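Local coordinates for tail fiber protein (Acinetobacter phage AM24, PDB 5W5P) that probably binds, and may cleave, the capsular polysaccharide of the Acinetobacter host as the trimeric tailspike of the phage, at residues A[350-355]-A[384-389]; A[370-375]-A[409-414]; A[416-421]-A[428-433]. All coordinates share one frame; numbering follows the deposited sequence.

Interaction 1: A[350-355]-A[384-389]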
ATOM      1  N   LYS A 350      -8.536 -23.449 -11.691  1.00 40.21           N
ATOM      2  CA  LYS A 350      -7.139 -23.779 -11.397  1.00 40.62           C
ATOM      3  C   LYS A 350      -6.276 -22.522 -11.322  1.00 38.29           C
ATOM      4  O   LYS A 350      -5.217 -22.424 -11.944  1.00 42.27           O
ATOM      5  CB  LYS A 350      -6.585 -24.782 -12.411  1.00 42.89           C
ATOM      6  CG  LYS A 350      -7.253 -26.136 -12.335  1.00 41.49           C
ATOM      7  CD  LYS A 350      -6.654 -27.097 -13.337  1.00 44.70           C
ATOM      8  CE  LYS A 350      -7.305 -28.466 -13.248  1.00 47.58           C
ATOM      9  NZ  LYS A 350      -7.209 -29.036 -11.879  1.00 51.26           N
ATOM     10  N   CYS A 351      -6.744 -21.552 -10.545  1.00 37.96           N
ATOM     11  CA  CYS A 351      -6.006 -20.320 -10.323  1.00 36.89           C
ATOM     12  C   CYS A 351      -6.575 -19.622  -9.097  1.00 37.62           C
ATOM     13  O   CYS A 351      -7.731 -19.835  -8.722  1.00 37.31           O
ATOM     14  CB  CYS A 351      -6.066 -19.399 -11.548  1.00 41.28           C
ATOM     15  SG  CYS A 351      -7.676 -18.653 -11.882  1.00 44.52           S
ATOM     16  N   LEU A 352      -5.737 -18.799  -8.465  1.00 35.49           N
ATOM     17  CA  LEU A 352      -6.191 -17.953  -7.372  1.00 34.99           C
ATOM     18  C   LEU A 352      -6.802 -16.657  -7.880  1.00 43.25           C
ATOM     19  O   LEU A 352      -7.737 -16.130  -7.264  1.00 44.37           O
ATOM     20  CB  LEU A 352      -5.025 -17.641  -6.435  1.00 34.70           C
ATOM     21  CG  LEU A 352      -4.819 -18.656  -5.314  1.00 39.35           C
ATOM     22  CD1 LEU A 352      -3.517 -18.381  -4.594  1.00 40.55           C
ATOM     23  CD2 LEU A 352      -6.003 -18.620  -4.345  1.00 35.26           C
ATOM     24  N   ILE A 353      -6.288 -16.134  -8.989  1.00 38.84           N
ATOM     25  CA  ILE A 353      -6.780 -14.898  -9.580  1.00 35.38           C
ATOM     26  C   ILE A 353      -6.887 -15.097 -11.084  1.00 38.30           C
ATOM     27  O   ILE A 353      -5.969 -15.628 -11.716  1.00 42.20           O
ATOM     28  CB  ILE A 353      -5.867 -13.698  -9.259  1.00 34.44           C
ATOM     29  CG1 ILE A 353      -5.902 -13.390  -7.760  1.00 35.66           C
ATOM     30  CG2 ILE A 353      -6.285 -12.477 -10.071  1.00 33.16           C
ATOM     31  CD1 ILE A 353      -4.843 -12.413  -7.314  1.00 37.38           C
ATOM     32  N   GLU A 354      -8.013 -14.689 -11.652  1.00 38.27           N
ATOM     33  CA  GLU A 354      -8.199 -14.645 -13.090  1.00 38.97           C
ATOM     34  C   GLU A 354      -8.317 -13.190 -13.514  1.00 41.82           C
ATOM     35  O   GLU A 354      -9.068 -12.422 -12.903  1.00 43.03           O
ATOM     36  CB  GLU A 354      -9.442 -15.430 -13.507  1.00 39.53           C
ATOM     37  CG  GLU A 354      -9.882 -15.166 -14.937  1.00 41.22           C
ATOM     38  CD  GLU A 354     -11.162 -15.893 -15.298  1.00 45.75           C
ATOM     39  OE1 GLU A 354     -11.218 -17.131 -15.127  1.00 45.09           O
ATOM     40  OE2 GLU A 354     -12.117 -15.224 -15.752  1.00 49.77           O
ATOM     41  N   LEU A 355      -7.556 -12.810 -14.535  1.00 43.51           N
ATOM     42  CA  LEU A 355      -7.624 -11.487 -15.133  1.00 42.68           C
ATOM     43  C   LEU A 355      -8.019 -11.620 -16.597  1.00 44.97           C
ATOM     44  O   LEU A 355      -8.060 -12.717 -17.160  1.00 43.89           O
ATOM     45  CB  LEU A 355      -6.283 -10.743 -15.015  1.00 34.07           C
ATOM     46  CG  LEU A 355      -5.667 -10.618 -13.618  1.00 40.47           C
ATOM     47  CD1 LEU A 355      -4.308  -9.920 -13.675  1.00 34.49           C
ATOM     48  CD2 LEU A 355      -6.622  -9.902 -12.646  1.00 33.22           C
ATOM     49  N   VAL A 384       0.242 -29.002 -13.955  1.00 47.07           N
ATOM     50  CA  VAL A 384       0.770 -28.212 -15.068  1.00 42.59           C
ATOM     51  C   VAL A 384      -0.254 -27.221 -15.600  1.00 47.57           C
ATOM     52  O   VAL A 384       0.116 -26.262 -16.286  1.00 45.25           O
ATOM     53  CB  VAL A 384       1.283 -29.123 -16.212  1.00 43.59           C
ATOM     54  CG1 VAL A 384       2.237 -30.179 -15.676  1.00 44.39           C
ATOM     55  CG2 VAL A 384       0.128 -29.769 -16.973  1.00 44.47           C
ATOM     56  N   ASN A 385      -1.536 -27.417 -15.296  1.00 49.07           N
ATOM     57  CA  ASN A 385      -2.579 -26.512 -15.757  1.00 41.68           C
ATOM     58  C   ASN A 385      -2.908 -25.429 -14.745  1.00 40.61           C
ATOM     59  O   ASN A 385      -3.843 -24.658 -14.972  1.00 40.23           O
ATOM     60  CB  ASN A 385      -3.844 -27.292 -16.112  1.00 42.65           C
ATOM     61  CG  ASN A 385      -3.740 -27.972 -17.464  1.00 49.31           C
ATOM     62  OD1 ASN A 385      -3.616 -27.308 -18.491  1.00 48.68           O
ATOM     63  ND2 ASN A 385      -3.774 -29.301 -17.468  1.00 44.85           N
ATOM     64  N   TYR A 386      -2.162 -25.342 -13.646  1.00 41.49           N
ATOM     65  CA  TYR A 386      -2.406 -24.344 -12.614  1.00 39.72           C
ATOM     66  C   TYR A 386      -1.438 -23.175 -12.752  1.00 41.47           C
ATOM     67  O   TYR A 386      -0.253 -23.362 -13.043  1.00 43.50           O
ATOM     68  CB  TYR A 386      -2.271 -24.949 -11.209  1.00 41.17           C
ATOM     69  CG  TYR A 386      -2.460 -23.915 -10.119  1.00 40.32           C
ATOM     70  CD1 TYR A 386      -3.720 -23.661  -9.593  1.00 40.83           C
ATOM     71  CD2 TYR A 386      -1.390 -23.172  -9.638  1.00 38.04           C
ATOM     72  CE1 TYR A 386      -3.908 -22.701  -8.615  1.00 39.05           C
ATOM     73  CE2 TYR A 386      -1.570 -22.210  -8.668  1.00 39.06           C
ATOM     74  CZ  TYR A 386      -2.830 -21.980  -8.156  1.00 37.88           C
ATOM     75  OH  TYR A 386      -3.003 -21.019  -7.187  1.00 39.12           O
ATOM     76  N   ALA A 387      -1.950 -21.967 -12.522  1.00 41.29           N
ATOM     77  CA  ALA A 387      -1.121 -20.784 -12.343  1.00 39.86           C
ATOM     78  C   ALA A 387      -1.810 -19.884 -11.329  1.00 41.60           C
ATOM     79  O   ALA A 387      -3.037 -19.789 -11.325  1.00 42.82           O
ATOM     80  CB  ALA A 387      -0.899 -20.033 -13.659  1.00 36.66           C
ATOM     81  N   ASP A 388      -1.023 -19.235 -10.468  1.00 41.31           N
ATOM     82  CA  ASP A 388      -1.614 -18.381  -9.439  1.00 37.75           C
ATOM     83  C   ASP A 388      -2.483 -17.286 -10.055  1.00 39.18           C
ATOM     84  O   ASP A 388      -3.580 -17.006  -9.559  1.00 38.94           O
ATOM     85  CB  ASP A 388      -0.521 -17.769  -8.559  1.00 37.56           C
ATOM     86  CG  ASP A 388       0.132 -18.790  -7.637  1.00 38.80           C
ATOM     87  OD1 ASP A 388      -0.595 -19.554  -6.966  1.00 39.18           O
ATOM     88  OD2 ASP A 388       1.381 -18.825  -7.577  1.00 39.30           O
ATOM     89  N   VAL A 389      -2.020 -16.670 -11.143  1.00 40.67           N
ATOM     90  CA  VAL A 389      -2.732 -15.587 -11.824  1.00 38.63           C
ATOM     91  C   VAL A 389      -2.869 -15.979 -13.292  1.00 39.19           C
ATOM     92  O   VAL A 389      -1.863 -16.072 -14.006  1.00 41.70           O
ATOM     93  CB  VAL A 389      -2.006 -14.241 -11.684  1.00 40.21           C
ATOM     94  CG1 VAL A 389      -2.806 -13.120 -12.336  1.00 38.76           C
ATOM     95  CG2 VAL A 389      -1.715 -13.929 -10.213  1.00 33.52           C
TER
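The Y386 side chain lies along the backbone of K350, C351 and L352. CG is anti to the backbone N (chi1 177°), which carries the ring over toward the other segment. CB and CG pass alongside the K350 carbonyl. CD1 comes closest to it, 3.0 Å from K350 O. CE1 reaches on to C351 CA at 3.6 Å, and CZ stays near the same carbon. At the tip, Y386 OH packs on L352 CG at 3.5 Å. The hydroxyl also donates to D388 OD1 at 2.8 Å, arriving on the anti side and 23° out of the carboxylate plane. This bond fixes the hydroxyl end of the ring. The other oxygen of D388, OD2, is hydrogen-bonded to T413.

The two segments occupy equivalent places on successive coils of a parallel beta-helix, as in other phage tailspikes. I353 and V389 pair in parallel within the sheet that holds strands 353-354 and 389-390. I353 N donates to D388 O at 2.9 Å. L352 N gives the same oxygen a weak second bond, so two consecutive amides converge on one carbonyl. Farther back, A387 N makes a weak bond to K350 O at 3.3 Å. K350 is where the chain leaves helix 346-349. Its NZ forms a salt bridge with D383, beside the 384-389 segment. At the opposite end, L355 crosses V389 and sets CD1 3.8 Å from V389 CG1. Both side chains also touch F369 of strand 365-375.

Interaction 2: A[370-375]-A[409-414]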
ATOM      1  N   ILE A 370       2.807  -7.237  -6.069  1.00 35.31           N
ATOM      2  CA  ILE A 370       3.978  -6.986  -5.236  1.00 36.06           C
ATOM      3  C   ILE A 370       3.814  -7.733  -3.920  1.00 38.40           C
ATOM      4  O   ILE A 370       2.820  -7.539  -3.213  1.00 38.09           O
ATOM      5  CB  ILE A 370       4.185  -5.484  -4.975  1.00 38.59           C
ATOM      6  CG1 ILE A 370       4.252  -4.717  -6.300  1.00 38.03           C
ATOM      7  CG2 ILE A 370       5.443  -5.257  -4.148  1.00 34.08           C
ATOM      8  CD1 ILE A 370       4.238  -3.227  -6.134  1.00 37.22           C
ATOM      9  N   GLY A 371       4.781  -8.593  -3.601  1.00 38.45           N
ATOM     10  CA  GLY A 371       4.911  -9.126  -2.256  1.00 38.33           C
ATOM     11  C   GLY A 371       3.818 -10.058  -1.782  1.00 37.65           C
ATOM     12  O   GLY A 371       3.572 -10.146  -0.576  1.00 37.42           O
ATOM     13  N   ASN A 372       3.157 -10.765  -2.691  1.00 39.93           N
ATOM     14  CA  ASN A 372       2.165 -11.758  -2.308  1.00 38.35           C
ATOM     15  C   ASN A 372       2.838 -13.090  -2.000  1.00 40.79           C
ATOM     16  O   ASN A 372       3.892 -13.415  -2.554  1.00 46.28           O
ATOM     17  CB  ASN A 372       1.133 -11.949  -3.420  1.00 35.21           C
ATOM     18  CG  ASN A 372       0.431 -10.661  -3.785  1.00 34.15           C
ATOM     19  OD1 ASN A 372      -0.534 -10.269  -3.134  1.00 34.41           O
ATOM     20  ND2 ASN A 372       0.915  -9.990  -4.824  1.00 34.17           N
ATOM     21  N   GLN A 373       2.228 -13.859  -1.104  1.00 39.14           N
ATOM     22  CA  GLN A 373       2.608 -15.249  -0.889  1.00 39.75           C
ATOM     23  C   GLN A 373       1.511 -16.139  -1.443  1.00 38.50           C
ATOM     24  O   GLN A 373       0.376 -16.108  -0.956  1.00 39.06           O
ATOM     25  CB  GLN A 373       2.843 -15.571   0.584  1.00 40.11           C
ATOM     26  CG  GLN A 373       3.016 -17.061   0.837  1.00 39.73           C
ATOM     27  CD  GLN A 373       2.993 -17.419   2.311  1.00 42.68           C
ATOM     28  OE1 GLN A 373       1.954 -17.806   2.852  1.00 44.01           O
ATOM     29  NE2 GLN A 373       4.143 -17.314   2.964  1.00 39.44           N
ATOM     30  N   PHE A 374       1.850 -16.921  -2.460  1.00 36.75           N
ATOM     31  CA  PHE A 374       0.921 -17.880  -3.045  1.00 39.57           C
ATOM     32  C   PHE A 374       1.234 -19.275  -2.505  1.00 44.68           C
ATOM     33  O   PHE A 374       1.831 -20.120  -3.175  1.00 36.64           O
ATOM     34  CB  PHE A 374       1.009 -17.840  -4.565  1.00 35.16           C
ATOM     35  CG  PHE A 374       0.745 -16.487  -5.164  1.00 34.49           C
ATOM     36  CD1 PHE A 374      -0.544 -15.982  -5.237  1.00 34.11           C
ATOM     37  CD2 PHE A 374       1.786 -15.734  -5.689  1.00 43.03           C
ATOM     38  CE1 PHE A 374      -0.790 -14.740  -5.807  1.00 38.57           C
ATOM     39  CE2 PHE A 374       1.551 -14.488  -6.260  1.00 43.04           C
ATOM     40  CZ  PHE A 374       0.259 -13.989  -6.318  1.00 39.40           C
ATOM     41  N   GLY A 375       0.823 -19.498  -1.255  1.00 42.50           N
ATOM     42  CA  GLY A 375       1.023 -20.784  -0.613  1.00 38.38           C
ATOM     43  C   GLY A 375      -0.001 -21.807  -1.060  1.00 42.86           C
ATOM     44  O   GLY A 375      -1.164 -21.752  -0.651  1.00 43.17           O
ATOM     45  N   VAL A 409       6.559  -8.405  -8.842  1.00 33.77           N
ATOM     46  CA  VAL A 409       7.739  -7.968  -8.106  1.00 37.05           C
ATOM     47  C   VAL A 409       7.686  -8.562  -6.703  1.00 41.48           C
ATOM     48  O   VAL A 409       6.724  -8.331  -5.962  1.00 44.77           O
ATOM     49  CB  VAL A 409       7.837  -6.434  -8.034  1.00 42.70           C
ATOM     50  CG1 VAL A 409       8.957  -6.007  -7.076  1.00 32.22           C
ATOM     51  CG2 VAL A 409       8.035  -5.832  -9.429  1.00 31.95           C
ATOM     52  N   GLY A 410       8.714  -9.327  -6.341  1.00 38.26           N
ATOM     53  CA  GLY A 410       8.909  -9.737  -4.963  1.00 36.49           C
ATOM     54  C   GLY A 410       7.874 -10.681  -4.391  1.00 38.19           C
ATOM     55  O   GLY A 410       7.708 -10.728  -3.168  1.00 37.97           O
ATOM     56  N   ASN A 411       7.174 -11.437  -5.235  1.00 39.58           N
ATOM     57  CA  ASN A 411       6.185 -12.405  -4.780  1.00 36.22           C
ATOM     58  C   ASN A 411       6.845 -13.744  -4.461  1.00 39.35           C
ATOM     59  O   ASN A 411       7.987 -14.005  -4.838  1.00 46.51           O
ATOM     60  CB  ASN A 411       5.094 -12.607  -5.835  1.00 33.98           C
ATOM     61  CG  ASN A 411       4.435 -11.304  -6.250  1.00 40.09           C
ATOM     62  OD1 ASN A 411       3.527 -10.811  -5.574  1.00 39.22           O
ATOM     63  ND2 ASN A 411       4.896 -10.734  -7.368  1.00 41.81           N
ATOM     64  N   TRP A 412       6.099 -14.599  -3.765  1.00 39.55           N
ATOM     65  CA  TRP A 412       6.568 -15.918  -3.352  1.00 40.32           C
ATOM     66  C   TRP A 412       5.490 -16.943  -3.661  1.00 41.38           C
ATOM     67  O   TRP A 412       4.347 -16.798  -3.214  1.00 40.69           O
ATOM     68  CB  TRP A 412       6.895 -15.957  -1.851  1.00 41.30           C
ATOM     69  CG  TRP A 412       7.589 -17.213  -1.396  1.00 41.28           C
ATOM     70  CD1 TRP A 412       8.918 -17.355  -1.118  1.00 42.40           C
ATOM     71  CD2 TRP A 412       6.991 -18.499  -1.155  1.00 41.47           C
ATOM     72  NE1 TRP A 412       9.186 -18.644  -0.727  1.00 44.54           N
ATOM     73  CE2 TRP A 412       8.022 -19.366  -0.741  1.00 41.31           C
ATOM     74  CE3 TRP A 412       5.688 -19.001  -1.255  1.00 36.14           C
ATOM     75  CZ2 TRP A 412       7.792 -20.706  -0.426  1.00 39.60           C
ATOM     76  CZ3 TRP A 412       5.461 -20.332  -0.950  1.00 36.79           C
ATOM     77  CH2 TRP A 412       6.508 -21.170  -0.539  1.00 38.73           C
ATOM     78  N   THR A 413       5.858 -17.987  -4.400  1.00 41.23           N
ATOM     79  CA  THR A 413       4.942 -19.076  -4.693  1.00 41.19           C
ATOM     80  C   THR A 413       5.669 -20.404  -4.534  1.00 42.15           C
ATOM     81  O   THR A 413       6.899 -20.470  -4.549  1.00 44.05           O
ATOM     82  CB  THR A 413       4.349 -18.967  -6.109  1.00 39.44           C
ATOM     83  OG1 THR A 413       3.242 -19.867  -6.242  1.00 41.46           O
ATOM     84  CG2 THR A 413       5.401 -19.304  -7.169  1.00 37.32           C
ATOM     85  N   ASN A 414       4.881 -21.465  -4.351  1.00 39.51           N
ATOM     86  CA  ASN A 414       5.380 -22.830  -4.435  1.00 39.68           C
ATOM     87  C   ASN A 414       4.472 -23.674  -5.318  1.00 42.54           C
ATOM     88  O   ASN A 414       4.497 -24.906  -5.237  1.00 39.62           O
ATOM     89  CB  ASN A 414       5.535 -23.460  -3.047  1.00 39.64           C
ATOM     90  CG  ASN A 414       4.213 -23.603  -2.306  1.00 42.62           C
ATOM     91  OD1 ASN A 414       3.181 -23.078  -2.725  1.00 42.37           O
ATOM     92  ND2 ASN A 414       4.249 -24.310  -1.184  1.00 38.82           N
TER
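N372 and N411 have matching torsions: in each, CG is anti to the carbonyl carbon (chi1 -58° and -55°). The second torsions match as well, and the side chains lie side by side, pointing the same way. They sit one above the other on successive coils of a parallel beta-helix, at a turn where G371 and G410 have positive phi. The amide planes are only 5° apart. N411 OD1 is gripped by two donors of one residue: N372 ND2 at 2.8 Å and N372 N at 2.9 Å. The row of asparagines goes on, since N411 ND2 donates to N430 OD1 of the next coil. N372 OD1 accepts from N336 N on the coil before.

On both sides of this turn the strands pair in parallel. G371 N donates to V409 O at 3.1 Å. W412 N donates to N372 O at 2.8 Å. Q373 and W412 share a face, with W412 CE3 against Q373 CG. There the indole stacks on Y329 of the second subunit, so this face belongs to the trimer interface. F374 and T413 share the other face, where F374 meets F338. T413 CB lies 3.8 Å from F374 CB.

Interaction 3: A[416-421]-A[428-433]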
ATOM      1  N   TYR A 416       2.883 -24.719  -9.283  1.00 43.14           N
ATOM      2  CA  TYR A 416       3.526 -25.018 -10.554  1.00 41.01           C
ATOM      3  C   TYR A 416       3.910 -23.738 -11.286  1.00 42.64           C
ATOM      4  O   TYR A 416       5.026 -23.622 -11.809  1.00 37.39           O
ATOM      5  CB  TYR A 416       2.619 -25.885 -11.421  1.00 41.16           C
ATOM      6  CG  TYR A 416       3.357 -26.476 -12.591  1.00 44.62           C
ATOM      7  CD1 TYR A 416       4.217 -27.551 -12.417  1.00 47.61           C
ATOM      8  CD2 TYR A 416       3.218 -25.947 -13.865  1.00 43.57           C
ATOM      9  CE1 TYR A 416       4.912 -28.092 -13.483  1.00 46.92           C
ATOM     10  CE2 TYR A 416       3.912 -26.481 -14.939  1.00 44.96           C
ATOM     11  CZ  TYR A 416       4.756 -27.553 -14.738  1.00 47.21           C
ATOM     12  OH  TYR A 416       5.444 -28.093 -15.796  1.00 52.61           O
ATOM     13  N   ARG A 417       3.011 -22.758 -11.312  1.00 37.13           N
ATOM     14  CA  ARG A 417       3.281 -21.496 -11.981  1.00 36.46           C
ATOM     15  C   ARG A 417       2.665 -20.354 -11.189  1.00 44.34           C
ATOM     16  O   ARG A 417       1.651 -20.519 -10.504  1.00 36.16           O
ATOM     17  CB  ARG A 417       2.736 -21.490 -13.410  1.00 36.63           C
ATOM     18  CG  ARG A 417       3.707 -22.041 -14.444  1.00 48.03           C
ATOM     19  CD  ARG A 417       3.230 -21.736 -15.853  1.00 47.63           C
ATOM     20  NE  ARG A 417       4.158 -22.233 -16.859  1.00 49.04           N
ATOM     21  CZ  ARG A 417       4.042 -23.406 -17.471  1.00 50.62           C
ATOM     22  NH1 ARG A 417       3.028 -24.215 -17.182  1.00 54.52           N
ATOM     23  NH2 ARG A 417       4.940 -23.769 -18.372  1.00 44.19           N
HETATM   24  N   MSE A 418       3.286 -19.187 -11.303  1.00 43.14           N
HETATM   25  CA  MSE A 418       2.742 -17.987 -10.692  1.00 43.84           C
HETATM   26  C   MSE A 418       1.818 -17.250 -11.663  1.00 43.07           C
HETATM   27  O   MSE A 418       0.877 -16.574 -11.236  1.00 42.60           O
HETATM   28  CB  MSE A 418       3.864 -17.068 -10.224  1.00 44.50           C
HETATM   29  CG  MSE A 418       3.389 -15.994  -9.260  1.00 50.34           C
HETATM   30 SE   MSE A 418       4.769 -14.681  -8.878  1.00 48.72          SE
HETATM   31  CE  MSE A 418       5.983 -15.816  -7.850  1.00 51.17           C
ATOM     32  N   TRP A 419       2.083 -17.392 -12.963  1.00 38.88           N
ATOM     33  CA  TRP A 419       1.265 -16.750 -13.984  1.00 37.88           C
ATOM     34  C   TRP A 419       1.263 -17.611 -15.241  1.00 40.33           C
ATOM     35  O   TRP A 419       2.083 -18.520 -15.401  1.00 35.57           O
ATOM     36  CB  TRP A 419       1.760 -15.328 -14.286  1.00 34.28           C
ATOM     37  CG  TRP A 419       3.167 -15.255 -14.804  1.00 38.53           C
ATOM     38  CD1 TRP A 419       3.583 -15.505 -16.081  1.00 39.70           C
ATOM     39  CD2 TRP A 419       4.342 -14.904 -14.063  1.00 37.63           C
ATOM     40  NE1 TRP A 419       4.939 -15.330 -16.177  1.00 41.54           N
ATOM     41  CE2 TRP A 419       5.430 -14.963 -14.953  1.00 38.81           C
ATOM     42  CE3 TRP A 419       4.578 -14.547 -12.733  1.00 36.96           C
ATOM     43  CZ2 TRP A 419       6.736 -14.679 -14.556  1.00 38.36           C
ATOM     44  CZ3 TRP A 419       5.873 -14.270 -12.341  1.00 35.65           C
ATOM     45  CH2 TRP A 419       6.933 -14.334 -13.250  1.00 37.91           C
ATOM     46  N   SER A 420       0.315 -17.318 -16.132  1.00 40.52           N
ATOM     47  CA  SER A 420       0.240 -18.024 -17.406  1.00 43.66           C
ATOM     48  C   SER A 420       1.535 -17.838 -18.185  1.00 46.82           C
ATOM     49  O   SER A 420       2.017 -16.714 -18.350  1.00 47.14           O
ATOM     50  CB  SER A 420      -0.945 -17.517 -18.228  1.00 40.49           C
ATOM     51  OG  SER A 420      -2.177 -17.755 -17.575  1.00 39.70           O
ATOM     52  N   GLU A 421       2.092 -18.947 -18.668  1.00 49.73           N
ATOM     53  CA  GLU A 421       3.390 -18.911 -19.331  1.00 48.71           C
ATOM     54  C   GLU A 421       3.365 -17.962 -20.525  1.00 46.04           C
ATOM     55  O   GLU A 421       2.394 -17.917 -21.285  1.00 42.88           O
ATOM     56  CB  GLU A 421       3.800 -20.317 -19.780  1.00 51.22           C
ATOM     57  CG  GLU A 421       2.833 -20.973 -20.759  1.00 59.41           C
ATOM     58  CD  GLU A 421       1.973 -22.053 -20.116  1.00 67.75           C
ATOM     59  OE1 GLU A 421       2.170 -23.243 -20.450  1.00 72.56           O
ATOM     60  OE2 GLU A 421       1.103 -21.712 -19.281  1.00 66.18           O
ATOM     61  N   PHE A 428      10.730  -9.410 -11.501  1.00 33.73           N
ATOM     62  CA  PHE A 428      11.979  -9.603 -10.775  1.00 38.93           C
ATOM     63  C   PHE A 428      11.674  -9.775  -9.293  1.00 42.03           C
ATOM     64  O   PHE A 428      10.604  -9.394  -8.809  1.00 40.93           O
ATOM     65  CB  PHE A 428      12.953  -8.438 -10.996  1.00 37.25           C
ATOM     66  CG  PHE A 428      12.400  -7.096 -10.599  1.00 36.24           C
ATOM     67  CD1 PHE A 428      12.499  -6.645  -9.289  1.00 36.62           C
ATOM     68  CD2 PHE A 428      11.781  -6.285 -11.536  1.00 32.04           C
ATOM     69  CE1 PHE A 428      11.987  -5.407  -8.922  1.00 35.75           C
ATOM     70  CE2 PHE A 428      11.270  -5.051 -11.176  1.00 31.98           C
ATOM     71  CZ  PHE A 428      11.372  -4.612  -9.866  1.00 33.69           C
ATOM     72  N   GLY A 429      12.634 -10.366  -8.581  1.00 41.30           N
ATOM     73  CA  GLY A 429      12.507 -10.556  -7.150  1.00 37.44           C
ATOM     74  C   GLY A 429      11.534 -11.627  -6.714  1.00 38.10           C
ATOM     75  O   GLY A 429      11.287 -11.762  -5.511  1.00 39.72           O
ATOM     76  N   ASN A 430      10.977 -12.397  -7.643  1.00 33.81           N
ATOM     77  CA  ASN A 430       9.987 -13.407  -7.302  1.00 35.34           C
ATOM     78  C   ASN A 430      10.657 -14.713  -6.896  1.00 36.95           C
ATOM     79  O   ASN A 430      11.762 -15.040  -7.350  1.00 36.39           O
ATOM     80  CB  ASN A 430       9.046 -13.656  -8.483  1.00 36.82           C
ATOM     81  CG  ASN A 430       8.268 -12.415  -8.878  1.00 38.03           C
ATOM     82  OD1 ASN A 430       7.373 -11.963  -8.150  1.00 37.85           O
ATOM     83  ND2 ASN A 430       8.607 -11.851 -10.033  1.00 35.70           N
ATOM     84  N   ALA A 431       9.966 -15.473  -6.048  1.00 35.43           N
ATOM     85  CA  ALA A 431      10.455 -16.754  -5.560  1.00 37.75           C
ATOM     86  C   ALA A 431       9.569 -17.877  -6.082  1.00 43.76           C
ATOM     87  O   ALA A 431       8.344 -17.809  -5.963  1.00 45.45           O
ATOM     88  CB  ALA A 431      10.494 -16.780  -4.037  1.00 35.94           C
ATOM     89  N   PHE A 432      10.191 -18.904  -6.650  1.00 47.67           N
ATOM     90  CA  PHE A 432       9.486 -20.049  -7.231  1.00 43.45           C
ATOM     91  C   PHE A 432       9.929 -21.315  -6.506  1.00 43.43           C
ATOM     92  O   PHE A 432      10.622 -22.163  -7.072  1.00 46.47           O
ATOM     93  CB  PHE A 432       9.750 -20.144  -8.734  1.00 40.19           C
ATOM     94  CG  PHE A 432       9.543 -18.852  -9.459  1.00 42.90           C
ATOM     95  CD1 PHE A 432       8.287 -18.501  -9.923  1.00 42.50           C
ATOM     96  CD2 PHE A 432      10.602 -17.980  -9.668  1.00 43.67           C
ATOM     97  CE1 PHE A 432       8.092 -17.308 -10.585  1.00 45.28           C
ATOM     98  CE2 PHE A 432      10.413 -16.784 -10.331  1.00 41.48           C
ATOM     99  CZ  PHE A 432       9.159 -16.446 -10.792  1.00 43.32           C
ATOM    100  N   SER A 433       9.520 -21.441  -5.251  1.00 47.14           N
ATOM    101  CA  SER A 433       9.925 -22.583  -4.447  1.00 49.00           C
ATOM    102  C   SER A 433       9.358 -23.870  -5.041  1.00 52.64           C
ATOM    103  O   SER A 433       8.178 -23.941  -5.395  1.00 53.31           O
ATOM    104  CB  SER A 433       9.456 -22.381  -3.004  1.00 45.61           C
ATOM    105  OG  SER A 433       9.388 -23.600  -2.292  1.00 52.55           O
TER
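The backbones of M418 and F432 stand well apart, with 7.9 Å between their CA atoms, and no hydrogen bond joins the two segments. Side chains bridge the gap. M418 is a selenomethionine. Its chain runs out extended and then bends at the last torsion (chi3 -69°), which turns the methyl group toward strand 431-432. CE settles among three residues there. It is 3.6 Å from A431 O, and it also touches F432 CE1 and N430 CB. The selenium lies beside the N430 amide, with SE 3.8 Å from N430 OD1, the oxygen held by N411. N430 ND2 donates to F408 O.

The contact lies across the interior of a parallel beta-helix near the end of its stack of coils. Residues 416-421 lie on one side of the coil and strand 431-432 on the other, with M418 and W419 reaching across. M418 also packs on F408 and T413, of strands 407-409 and 412-413.

W419 meets F432 beside the methyl group. W419 CH2 approaches the edge of the phenyl ring, near its plane, 3.9 Å from F432 CZ. The two six-membered rings are inclined at 75°, and their centroids are 5.9 Å apart. The indole is also stacked on F408. On the backbone side, F432 makes hydrogen bonds to the second subunit, while M418 N donates a hydrogen bond to H440 NE2.

In the fold
All three contacts lie in the last coils of the parallel beta-helix, before the C-terminal antiparallel sheets. Interactions 1 and 2 interleave along the chain, because each joins successive coils on a different wall. Interaction 3 follows both. Centres of interactions 1 and 2 are about 13 Å apart, those of 1 and 3 about 11 Å, and those of 2 and 3 about 8 Å. Strand 431-432, one side of interaction 3, is the next strand beside 412-413. The backbone of R417 and M418 pairs with D388 and V389 of interaction 1. The coils thus appear to be held by strand pairing and interior side chains, while interactions 2 and 3 meet the second subunit and interaction 1 no other chain.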